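Envelopment polyprotein (Bovine Schmallenberg virus BH80/Germany/2011, PDB 7A56) supplies the envelope glycoprotein Gc, a class II membrane fusion protein that probably merges the viral envelope with a host-cell membrane during entry. Local coordinates at residues Ile89-Pro94 and Ile340-Phe345; Tyr115-Glu120 and Lys188-Ser193. One frame throughout, in Å; residues are numbered along the deposited sequence.

In the fold
Both contacts involve the long antiparallel system built on strand 98-134: interaction 2 lies on that strand itself, and interaction 1 on its neighbour, strand 86-92. Their centres are about 53 Å apart and their nearest atoms about 36 Å, so they do not touch. Interaction 1 is buried and joins elements of two different sheets through aliphatic and aromatic side chains, without hydrogen bonds between its segments. Interaction 2 pairs adjacent strands within a sheet; main-chain bonds hold it, and both its faces mix rings with charged side chains: Y115, F117 and Y190 lie with K188, K192 and E120, and Y119 lies with R116 and K191. R116 makes a salt bridge to another subunit, whereas interaction 1 touches no other chain.

Interaction 1. Residues Ile89-Pro94 and Ile340-Phe345; sequences INIAMP and IMLGDF
I91 and L342 meet at about a right angle. The CD1 methyl of L342 lies 4.0 Å from I91 CD1 and also approaches I91 CG2, so a single leucine methyl faces both branches of the isoleucine. I91 CG2 serves a second neighbour as well, coming obliquely to the ring of F345 at 4.1 Å from its CD1. That ring turns its edge to the main chain: A92 O lies near the ring plane, 3.7 Å from F345 CD1. With CG anti to its carbonyl carbon (chi1 -61°), F345 lays its ring beside both I91 and A92. Where the segments are wider apart, I89 and I340 pass antiparallel to one another, touching through I89 CG1 and I340 CD1 at 4.1 Å.

The segments converge along this row, the CA atoms of I89 and I340 being 9.2 Å apart and those of P94 and F345 5.2 Å. At the near end the P94 ring rests on the main chain of the 343-345 turn, its CG 3.1 Å from D344 O. D344, centre of an inverse gamma turn, directs its carboxylate to R71 in a salt bridge. Y26 and L30 of helix 23-40 pack on F345, and I34 on L342. Apolar side chains of two separate sheets packed face to face are consistent with a beta sandwich, as in the central domain I of class II fusion proteins.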
loop_
_atom_site.group_PDB
_atom_site.type_symbol
_atom_site.label_atom_id
_atom_site.label_comp_id
_atom_site.label_asym_id
_atom_site.label_seq_id
_atom_site.Cartn_x
_atom_site.Cartn_y
_atom_site.Cartn_z
ATOM N N ILE A 89 -4.239 -26.795 -23.564
ATOM C CA ILE A 89 -3.764 -26.793 -24.954
ATOM C C ILE A 89 -3.949 -28.179 -25.495
ATOM O O ILE A 89 -3.378 -29.136 -24.963
ATOM C CB ILE A 89 -2.297 -26.372 -25.110
ATOM C CG1 ILE A 89 -2.065 -24.993 -24.494
ATOM C CG2 ILE A 89 -1.868 -26.383 -26.628
ATOM C CD1 ILE A 89 -2.512 -23.851 -25.397
ATOM N N ASN A 90 -4.698 -28.286 -26.588
ATOM C CA ASN A 90 -4.847 -29.533 -27.320
ATOM C C ASN A 90 -3.805 -29.653 -28.442
ATOM O O ASN A 90 -3.551 -28.696 -29.190
ATOM C CB ASN A 90 -6.267 -29.598 -27.866
ATOM C CG ASN A 90 -6.525 -30.842 -28.664
ATOM O OD1 ASN A 90 -6.439 -31.961 -28.141
ATOM N ND2 ASN A 90 -6.883 -30.662 -29.931
ATOM N N ILE A 91 -3.142 -30.808 -28.478
ATOM C CA ILE A 91 -2.128 -31.158 -29.459
ATOM C C ILE A 91 -2.783 -32.089 -30.472
ATOM O O ILE A 91 -3.345 -33.139 -30.085
ATOM C CB ILE A 91 -0.924 -31.860 -28.808
ATOM C CG1 ILE A 91 -0.503 -31.162 -27.483
ATOM C CG2 ILE A 91 0.207 -31.911 -29.820
ATOM C CD1 ILE A 91 -0.126 -29.719 -27.732
ATOM N N ALA A 92 -2.625 -31.747 -31.758
ATOM C CA ALA A 92 -3.226 -32.514 -32.843
ATOM C C ALA A 92 -2.244 -32.688 -33.997
ATOM O O ALA A 92 -1.366 -31.850 -34.236
ATOM C CB ALA A 92 -4.502 -31.812 -33.348
ATOM N N MET A 93 -2.407 -33.797 -34.716
ATOM C CA MET A 93 -1.761 -33.961 -36.019
ATOM C C MET A 93 -2.103 -32.794 -36.934
ATOM O O MET A 93 -3.222 -32.266 -36.857
ATOM C CB MET A 93 -2.219 -35.268 -36.656
ATOM C CG MET A 93 -1.815 -36.494 -35.888
ATOM S SD MET A 93 -0.019 -36.710 -35.839
ATOM C CE MET A 93 0.253 -37.363 -37.506
ATOM N N PRO A 94 -1.174 -32.355 -37.789
ATOM C CA PRO A 94 -1.478 -31.286 -38.755
ATOM C C PRO A 94 -2.643 -31.675 -39.649
ATOM O O PRO A 94 -2.663 -32.771 -40.216
ATOM C CB PRO A 94 -0.183 -31.158 -39.563
ATOM C CG PRO A 94 0.850 -31.747 -38.706
ATOM C CD PRO A 94 0.210 -32.829 -37.928
ATOM N N ILE A 340 5.077 -23.480 -26.261
ATOM C CA ILE A 340 5.173 -24.930 -26.444
ATOM C C ILE A 340 5.496 -25.188 -27.919
ATOM O O ILE A 340 4.835 -24.621 -28.801
ATOM C CB ILE A 340 3.852 -25.633 -26.069
ATOM C CG1 ILE A 340 3.520 -25.451 -24.568
ATOM C CG2 ILE A 340 3.872 -27.131 -26.488
ATOM C CD1 ILE A 340 1.986 -25.536 -24.347
ATOM N N MET A 341 6.573 -25.939 -28.164
ATOM C CA MET A 341 7.083 -26.265 -29.517
ATOM C C MET A 341 7.476 -27.734 -29.535
ATOM O O MET A 341 8.581 -28.084 -29.092
ATOM C CB MET A 341 8.277 -25.373 -29.833
ATOM C CG MET A 341 8.878 -25.553 -31.289
ATOM S SD MET A 341 9.733 -24.001 -31.670
ATOM C CE MET A 341 9.494 -23.925 -33.455
ATOM N N LEU A 342 6.588 -28.591 -30.070
ATOM C CA LEU A 342 6.799 -30.034 -30.023
ATOM C C LEU A 342 7.304 -30.612 -31.351
ATOM O O LEU A 342 7.706 -31.781 -31.396
ATOM C CB LEU A 342 5.497 -30.740 -29.619
ATOM C CG LEU A 342 4.864 -30.214 -28.332
ATOM C CD1 LEU A 342 3.613 -31.014 -27.867
ATOM C CD2 LEU A 342 5.891 -30.240 -27.225
ATOM N N GLY A 343 7.270 -29.852 -32.417
ATOM C CA GLY A 343 7.492 -30.475 -33.734
ATOM C C GLY A 343 6.381 -30.074 -34.677
ATOM O O GLY A 343 5.846 -28.977 -34.536
ATOM N N ASP A 344 5.990 -30.942 -35.619
ATOM C CA ASP A 344 5.033 -30.580 -36.662
ATOM C C ASP A 344 3.610 -30.896 -36.221
ATOM O O ASP A 344 3.036 -31.948 -36.538
ATOM C CB ASP A 344 5.410 -31.311 -37.960
ATOM C CG ASP A 344 4.476 -31.001 -39.130
ATOM O OD1 ASP A 344 3.832 -29.924 -39.183
ATOM O OD2 ASP A 344 4.423 -31.852 -40.046
ATOM N N PHE A 345 3.029 -29.969 -35.440
ATOM C CA PHE A 345 1.718 -30.175 -34.851
ATOM C C PHE A 345 0.836 -28.949 -35.042
ATOM O O PHE A 345 1.313 -27.854 -35.347
ATOM C CB PHE A 345 1.862 -30.518 -33.362
ATOM C CG PHE A 345 2.625 -31.766 -33.151
ATOM C CD1 PHE A 345 2.019 -32.989 -33.337
ATOM C CD2 PHE A 345 3.956 -31.726 -32.846
ATOM C CE1 PHE A 345 2.713 -34.153 -33.172
ATOM C CE2 PHE A 345 4.666 -32.903 -32.690
ATOM C CZ PHE A 345 4.036 -34.113 -32.831
#

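Interaction 2. Residues Tyr115-Glu120 and Lys188-Ser193; sequences YRFLYE and KIYKKS
I189 O is gripped by two successive amides of the facing strand: L118 N at 2.7 Å, lying in the carbonyl plane, and Y119 N at 3.3 Å, tilted out of it. The return bond, I189 N to Y119 O at 2.8 Å, closes the pair and runs nearly straight on from the C=O. Beyond the bulge, R116 and K191 exchange two main-chain bonds, both nearly straight at the hydrogen.

Y119 and I189 are on one face of the sheet. Y119 sets its ring over I189, whose CB is 3.8 Å from the ring centroid and 19° off the normal, a CH-pi contact; it is the chi1 of 58°, with CG between N and the carbonyl carbon, that brings the Y119 ring over I189, and the Y119 hydroxyl hydrogen-bonds to the carbonyl of N255. On the other face, with Y115, F117 turns its edge to the Y190 ring in a T-shaped pair with planes at 77°. Y115 covers K192 CA, 3.9 Å from its centroid.

Near the start of strand 187-192, K188 runs alongside E120; their salt bridge is long, E120 OE2 to K188 NZ being 3.5 Å, and a water bonded to both atoms reinforces it. R116 and K191 run alongside each other and the same way. R116 meets E311 of a neighbouring subunit in a salt bridge and K191 forms a salt bridge with D256, anions that probably offset the two nearby positive charges. Two consecutive residues, L118 and Y119, opposite the single I189 make this a classic beta bulge in an antiparallel strand pair, with the R116 side reaching the interface of the postfusion trimer.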
loop_
_atom_site.group_PDB
_atom_site.type_symbol
_atom_site.label_atom_id
_atom_site.label_comp_id
_atom_site.label_asym_id
_atom_site.label_seq_id
_atom_site.Cartn_x
_atom_site.Cartn_y
_atom_site.Cartn_z
ATOM N N TYR A 115 7.336 -12.178 10.584
ATOM C CA TYR A 115 6.926 -11.226 11.618
ATOM C C TYR A 115 7.653 -11.555 12.906
ATOM O O TYR A 115 8.039 -12.710 13.152
ATOM C CB TYR A 115 5.395 -11.265 11.853
ATOM C CG TYR A 115 4.594 -10.634 10.718
ATOM C CD1 TYR A 115 4.544 -11.236 9.423
ATOM C CD2 TYR A 115 3.895 -9.441 10.915
ATOM C CE1 TYR A 115 3.822 -10.624 8.399
ATOM C CE2 TYR A 115 3.167 -8.840 9.929
ATOM C CZ TYR A 115 3.135 -9.453 8.634
ATOM O OH TYR A 115 2.444 -8.846 7.609
ATOM N N ARG A 116 7.787 -10.525 13.759
ATOM C CA ARG A 116 8.435 -10.714 15.049
ATOM C C ARG A 116 7.581 -10.177 16.197
ATOM O O ARG A 116 6.862 -9.169 16.098
ATOM C CB ARG A 116 9.826 -10.075 15.130
ATOM C CG ARG A 116 9.844 -8.620 14.934
ATOM C CD ARG A 116 11.239 -8.065 15.245
ATOM N NE ARG A 116 11.304 -6.645 14.898
ATOM C CZ ARG A 116 11.203 -5.652 15.775
ATOM N NH1 ARG A 116 11.265 -4.386 15.364
ATOM N NH2 ARG A 116 11.067 -5.920 17.070
ATOM N N PHE A 117 7.694 -10.887 17.306
ATOM C CA PHE A 117 6.817 -10.623 18.424
ATOM C C PHE A 117 7.193 -9.292 19.064
ATOM O O PHE A 117 8.379 -9.040 19.337
ATOM C CB PHE A 117 6.903 -11.753 19.434
ATOM C CG PHE A 117 6.221 -11.415 20.734
ATOM C CD1 PHE A 117 4.849 -11.557 20.875
ATOM C CD2 PHE A 117 6.965 -10.946 21.811
ATOM C CE1 PHE A 117 4.242 -11.233 22.107
ATOM C CE2 PHE A 117 6.352 -10.630 22.984
ATOM C CZ PHE A 117 5.001 -10.802 23.124
ATOM N N LEU A 118 6.179 -8.443 19.296
ATOM C CA LEU A 118 6.363 -7.174 20.011
ATOM C C LEU A 118 5.895 -7.211 21.467
ATOM O O LEU A 118 6.689 -6.895 22.350
ATOM C CB LEU A 118 5.633 -6.024 19.298
ATOM C CG LEU A 118 6.075 -5.744 17.864
ATOM C CD1 LEU A 118 5.281 -4.502 17.423
ATOM C CD2 LEU A 118 7.574 -5.556 17.762
ATOM N N TYR A 119 4.637 -7.585 21.733
ATOM C CA TYR A 119 4.165 -7.509 23.118
ATOM C C TYR A 119 2.799 -8.182 23.199
ATOM O O TYR A 119 2.143 -8.414 22.183
ATOM C CB TYR A 119 4.076 -6.044 23.590
ATOM C CG TYR A 119 3.144 -5.191 22.718
ATOM C CD1 TYR A 119 1.750 -5.279 22.881
ATOM C CD2 TYR A 119 3.664 -4.269 21.785
ATOM C CE1 TYR A 119 0.905 -4.502 22.163
ATOM C CE2 TYR A 119 2.824 -3.498 21.011
ATOM C CZ TYR A 119 1.447 -3.622 21.200
ATOM O OH TYR A 119 0.573 -2.889 20.431
ATOM N N GLU A 120 2.348 -8.434 24.421
ATOM C CA GLU A 120 0.973 -8.819 24.704
ATOM C C GLU A 120 0.238 -7.621 25.281
ATOM O O GLU A 120 0.848 -6.774 25.940
ATOM C CB GLU A 120 0.899 -9.958 25.726
ATOM C CG GLU A 120 1.191 -11.302 25.230
ATOM C CD GLU A 120 1.157 -12.333 26.352
ATOM O OE1 GLU A 120 1.921 -12.177 27.346
ATOM O OE2 GLU A 120 0.356 -13.293 26.243
ATOM N N LYS A 188 -1.592 -10.925 21.136
ATOM C CA LYS A 188 -0.149 -10.829 20.897
ATOM C C LYS A 188 0.071 -10.012 19.639
ATOM O O LYS A 188 -0.536 -10.291 18.612
ATOM C CB LYS A 188 0.518 -12.196 20.725
ATOM C CG LYS A 188 0.165 -13.199 21.833
ATOM C CD LYS A 188 1.070 -14.445 21.766
ATOM C CE LYS A 188 1.151 -15.158 23.134
ATOM N NZ LYS A 188 -0.191 -15.524 23.658
ATOM N N ILE A 189 0.959 -9.039 19.717
ATOM C CA ILE A 189 1.181 -8.074 18.660
ATOM C C ILE A 189 2.561 -8.348 18.078
ATOM O O ILE A 189 3.542 -8.574 18.833
ATOM C CB ILE A 189 1.024 -6.618 19.152
ATOM C CG1 ILE A 189 -0.468 -6.215 19.292
ATOM C CG2 ILE A 189 1.681 -5.655 18.133
ATOM C CD1 ILE A 189 -1.356 -7.013 20.245
ATOM N N TYR A 190 2.598 -8.404 16.704
ATOM C CA TYR A 190 3.774 -8.666 15.880
ATOM C C TYR A 190 3.982 -7.571 14.840
ATOM O O TYR A 190 3.036 -6.935 14.376
ATOM C CB TYR A 190 3.635 -9.967 15.109
ATOM C CG TYR A 190 3.461 -11.172 16.011
ATOM C CD1 TYR A 190 2.211 -11.520 16.493
ATOM C CD2 TYR A 190 4.536 -11.995 16.296
ATOM C CE1 TYR A 190 2.045 -12.641 17.316
ATOM C CE2 TYR A 190 4.387 -13.120 17.082
ATOM C CZ TYR A 190 3.134 -13.437 17.576
ATOM O OH TYR A 190 2.973 -14.579 18.328
ATOM N N LYS A 191 5.243 -7.370 14.471
ATOM C CA LYS A 191 5.626 -6.427 13.430
ATOM C C LYS A 191 6.265 -7.189 12.256
ATOM O O LYS A 191 7.066 -8.111 12.474
ATOM C CB LYS A 191 6.618 -5.418 13.978
ATOM C CG LYS A 191 6.862 -4.244 13.050
ATOM C CD LYS A 191 7.887 -3.312 13.710
ATOM C CE LYS A 191 7.993 -2.009 12.948
ATOM N NZ LYS A 191 8.852 -0.971 13.649
ATOM N N LYS A 192 6.004 -6.718 11.038
ATOM C CA LYS A 192 6.642 -7.319 9.828
ATOM C C LYS A 192 8.160 -7.138 9.908
ATOM O O LYS A 192 8.644 -6.044 10.237
ATOM C CB LYS A 192 6.067 -6.639 8.587
ATOM C CG LYS A 192 6.578 -7.220 7.213
ATOM C CD LYS A 192 5.601 -6.860 6.073
ATOM C CE LYS A 192 5.589 -5.382 5.829
ATOM N NZ LYS A 192 4.385 -4.950 5.040
ATOM N N SER A 193 8.918 -8.236 9.691
ATOM C CA SER A 193 10.364 -8.259 9.900
ATOM C C SER A 193 11.112 -8.811 8.684
ATOM O O SER A 193 12.207 -9.369 8.831
ATOM C CB SER A 193 10.712 -9.062 11.165
ATOM O OG SER A 193 10.268 -10.426 11.074
HETATM O O HOH W 1 11.168 -12.906 12.805
HETATM O O HOH W 2 -1.853 -13.656 24.620
#